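Long-range contact in uncharacterized protein lp_2664 (Lactobacillus plantarum WCFS1, PDB 2PJQ), which is of unknown function but belongs to the HD-domain family, whose members are typically metal-dependent phosphohydrolases, and may share that activity: residues H34-R43 with T56-D64. Numbering follows the deposited sequence.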
loop_
_atom_site.group_PDB
_atom_site.type_symbol
_atom_site.label_atom_id
_atom_site.label_comp_id
_atom_site.label_asym_id
_atom_site.label_seq_id
_atom_site.Cartn_x
_atom_site.Cartn_y
_atom_site.Cartn_z
ATOM N N HIS B 34 0.962 13.576 6.040
ATOM C CA HIS B 34 2.401 13.431 5.794
ATOM C C HIS B 34 3.053 14.761 6.151
ATOM O O HIS B 34 3.889 14.836 7.044
ATOM C CB HIS B 34 2.644 13.116 4.311
ATOM C CG HIS B 34 4.075 13.264 3.859
ATOM N ND1 HIS B 34 5.092 12.439 4.295
ATOM C CD2 HIS B 34 4.635 14.097 2.945
ATOM C CE1 HIS B 34 6.209 12.757 3.665
ATOM N NE2 HIS B 34 5.958 13.757 2.838
ATOM N N LEU B 35 2.628 15.808 5.457
ATOM C CA LEU B 35 3.132 17.161 5.670
ATOM C C LEU B 35 3.142 17.612 7.121
ATOM O O LEU B 35 4.087 18.258 7.563
ATOM C CB LEU B 35 2.306 18.148 4.856
ATOM C CG LEU B 35 2.467 17.960 3.356
ATOM C CD1 LEU B 35 1.486 18.879 2.628
ATOM C CD2 LEU B 35 3.922 18.230 2.962
ATOM N N GLN B 36 2.084 17.275 7.850
ATOM C CA GLN B 36 1.977 17.663 9.248
ATOM C C GLN B 36 2.898 16.837 10.107
ATOM O O GLN B 36 3.513 17.367 11.029
ATOM C CB GLN B 36 0.545 17.511 9.760
ATOM C CG GLN B 36 -0.459 18.350 9.030
ATOM C CD GLN B 36 -1.591 18.785 9.929
ATOM O OE1 GLN B 36 -1.386 19.572 10.857
ATOM N NE2 GLN B 36 -2.796 18.271 9.671
ATOM N N ARG B 37 2.981 15.536 9.822
ATOM C CA ARG B 37 3.868 14.668 10.592
ATOM C C ARG B 37 5.324 15.129 10.436
ATOM O O ARG B 37 6.064 15.260 11.422
ATOM C CB ARG B 37 3.757 13.223 10.125
ATOM C CG ARG B 37 2.681 12.414 10.810
ATOM C CD ARG B 37 2.918 10.953 10.535
ATOM N NE ARG B 37 2.852 10.666 9.114
ATOM C CZ ARG B 37 1.720 10.679 8.430
ATOM N NH1 ARG B 37 0.593 10.962 9.065
ATOM N NH2 ARG B 37 1.714 10.420 7.124
ATOM N N VAL B 38 5.736 15.352 9.192
ATOM C CA VAL B 38 7.078 15.818 8.941
ATOM C C VAL B 38 7.238 17.143 9.672
ATOM O O VAL B 38 8.185 17.330 10.416
ATOM C CB VAL B 38 7.350 16.044 7.432
ATOM C CG1 VAL B 38 8.558 16.955 7.261
ATOM C CG2 VAL B 38 7.630 14.715 6.730
ATOM N N ASN B 39 6.308 18.063 9.467
ATOM C CA ASN B 39 6.408 19.359 10.115
ATOM C C ASN B 39 6.702 19.184 11.596
ATOM O O ASN B 39 7.751 19.586 12.086
ATOM C CB ASN B 39 5.115 20.139 9.956
ATOM C CG ASN B 39 5.224 21.552 10.478
ATOM O OD1 ASN B 39 5.887 22.392 9.872
ATOM N ND2 ASN B 39 4.581 21.823 11.611
ATOM N N ARG B 40 5.759 18.579 12.305
ATOM C CA ARG B 40 5.893 18.335 13.732
ATOM C C ARG B 40 7.213 17.652 14.111
ATOM O O ARG B 40 7.733 17.865 15.203
ATOM C CB ARG B 40 4.679 17.531 14.200
ATOM C CG ARG B 40 4.938 16.438 15.216
ATOM C CD ARG B 40 3.623 15.727 15.500
ATOM N NE ARG B 40 2.984 15.275 14.266
ATOM C CZ ARG B 40 1.781 14.713 14.198
ATOM N NH1 ARG B 40 1.063 14.520 15.301
ATOM N NH2 ARG B 40 1.291 14.344 13.020
ATOM N N LEU B 41 7.754 16.843 13.203
ATOM C CA LEU B 41 9.038 16.157 13.428
ATOM C C LEU B 41 10.190 17.145 13.235
ATOM O O LEU B 41 11.148 17.161 14.009
ATOM C CB LEU B 41 9.217 14.999 12.435
ATOM C CG LEU B 41 8.552 13.640 12.663
ATOM C CD1 LEU B 41 8.539 12.871 11.353
ATOM C CD2 LEU B 41 9.300 12.858 13.738
ATOM N N ALA B 42 10.087 17.961 12.186
ATOM C CA ALA B 42 11.102 18.952 11.868
ATOM C C ALA B 42 11.280 19.879 13.048
ATOM O O ALA B 42 12.402 20.195 13.440
ATOM C CB ALA B 42 10.687 19.750 10.643
ATOM N N ARG B 43 10.158 20.302 13.622
ATOM C CA ARG B 43 10.178 21.226 14.743
ATOM C C ARG B 43 10.890 20.647 15.954
ATOM O O ARG B 43 11.737 21.305 16.538
ATOM C CB ARG B 43 8.754 21.647 15.091
ATOM C CG ARG B 43 8.653 22.748 16.142
ATOM C CD ARG B 43 7.189 22.966 16.533
ATOM N NE ARG B 43 6.409 23.548 15.447
ATOM C CZ ARG B 43 6.463 24.834 15.111
ATOM N NH1 ARG B 43 7.255 25.659 15.788
ATOM N NH2 ARG B 43 5.746 25.297 14.087
ATOM N N THR B 56 13.824 25.964 8.389
ATOM C CA THR B 56 13.596 24.523 8.450
ATOM C C THR B 56 12.185 24.116 8.049
ATOM O O THR B 56 11.996 23.384 7.082
ATOM C CB THR B 56 13.866 23.974 9.881
ATOM O OG1 THR B 56 15.229 24.212 10.239
ATOM C CG2 THR B 56 13.634 22.477 9.946
ATOM N N LEU B 57 11.192 24.590 8.791
ATOM C CA LEU B 57 9.818 24.210 8.504
ATOM C C LEU B 57 9.456 24.626 7.103
ATOM O O LEU B 57 8.818 23.864 6.376
ATOM C CB LEU B 57 8.851 24.843 9.502
ATOM C CG LEU B 57 9.227 24.613 10.957
ATOM C CD1 LEU B 57 8.138 25.159 11.850
ATOM C CD2 LEU B 57 9.441 23.124 11.198
ATOM N N ALA B 58 9.864 25.838 6.734
ATOM C CA ALA B 58 9.586 26.371 5.410
ATOM C C ALA B 58 10.026 25.326 4.396
ATOM O O ALA B 58 9.211 24.842 3.602
ATOM C CB ALA B 58 10.334 27.661 5.203
ATOM N N ALA B 59 11.303 24.946 4.449
ATOM C CA ALA B 59 11.822 23.951 3.526
ATOM C C ALA B 59 11.128 22.628 3.754
ATOM O O ALA B 59 10.998 21.831 2.833
ATOM C CB ALA B 59 13.335 23.788 3.691
ATOM N N ALA B 60 10.684 22.375 4.977
ATOM C CA ALA B 60 10.003 21.116 5.258
ATOM C C ALA B 60 8.667 21.092 4.538
ATOM O O ALA B 60 8.310 20.113 3.895
ATOM C CB ALA B 60 9.791 20.963 6.738
ATOM N N TRP B 61 7.939 22.197 4.653
ATOM C CA TRP B 61 6.628 22.348 4.031
ATOM C C TRP B 61 6.714 22.234 2.526
ATOM O O TRP B 61 5.869 21.606 1.893
ATOM C CB TRP B 61 6.028 23.724 4.355
ATOM C CG TRP B 61 5.492 23.905 5.743
ATOM C CD1 TRP B 61 5.916 24.813 6.676
ATOM C CD2 TRP B 61 4.409 23.197 6.333
ATOM N NE1 TRP B 61 5.156 24.714 7.822
ATOM C CE2 TRP B 61 4.221 23.726 7.639
ATOM C CE3 TRP B 61 3.568 22.163 5.893
ATOM C CZ2 TRP B 61 3.231 23.253 8.504
ATOM C CZ3 TRP B 61 2.582 21.695 6.751
ATOM C CH2 TRP B 61 2.423 22.242 8.045
ATOM N N LEU B 62 7.755 22.833 1.961
ATOM C CA LEU B 62 7.918 22.884 0.513
ATOM C C LEU B 62 8.671 21.803 -0.258
ATOM O O LEU B 62 8.755 21.889 -1.475
ATOM C CB LEU B 62 8.498 24.258 0.144
ATOM C CG LEU B 62 7.715 25.508 0.592
ATOM C CD1 LEU B 62 8.576 26.749 0.391
ATOM C CD2 LEU B 62 6.409 25.639 -0.183
ATOM N N HIS B 63 9.213 20.781 0.393
ATOM C CA HIS B 63 9.938 19.769 -0.382
ATOM C C HIS B 63 9.113 18.987 -1.404
ATOM O O HIS B 63 9.535 18.824 -2.546
ATOM C CB HIS B 63 10.625 18.740 0.500
ATOM C CG HIS B 63 11.083 17.539 -0.268
ATOM N ND1 HIS B 63 10.706 16.255 0.060
ATOM C CD2 HIS B 63 11.808 17.440 -1.412
ATOM C CE1 HIS B 63 11.174 15.419 -0.851
ATOM N NE2 HIS B 63 11.844 16.113 -1.756
ATOM N N ASP B 64 7.961 18.474 -0.993
ATOM C CA ASP B 64 7.137 17.698 -1.895
ATOM C C ASP B 64 6.453 18.496 -2.985
ATOM O O ASP B 64 6.149 17.974 -4.040
ATOM C CB ASP B 64 6.066 16.940 -1.112
ATOM C CG ASP B 64 6.630 15.790 -0.323
ATOM O OD1 ASP B 64 7.619 15.172 -0.784
ATOM O OD2 ASP B 64 6.075 15.487 0.754
#
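In Asn39 the backbone N and CG stand trans to each other (chi1 -174°), while Trp61 sets its CG anti to the carbonyl carbon (chi1 -75°); the two torsions lay the Asn39 side chain over one face of the indole. There Asn39 CB makes a CH-pi contact, 4.1 Å from the centroid of the Trp61 six-membered ring, and the amide plane lies 28° from the ring plane. Leu35 CB packs against Trp61 CZ3 at 4.0 Å. Were Trp61 an alanine, the Asn39 amide and Leu35 would probably lose the surface they rest on, leaving a gap between the helices. Farther along, Ala42 CB meets Leu57 CD2 at 3.6 Å, and Leu57 CD1 sits over a face of the Arg43 guanidinium. At the other end, the edge of the His34 ring faces Asp64, its NE2 giving a weak, bent hydrogen bond to Asp64 OD2 (2.7 Å). His34, His63, Asp64 and Asp128 converge in a pattern consistent with an HD-type metal site, though no metal is bound to them here; His34 ND1 is also hydrogen-bonded to Asp131. Helices 34-43 and 56-62 run nearly antiparallel, with helix 9-22 packing on Trp61 and helix 119-130 touching His34, Val38 and Thr56.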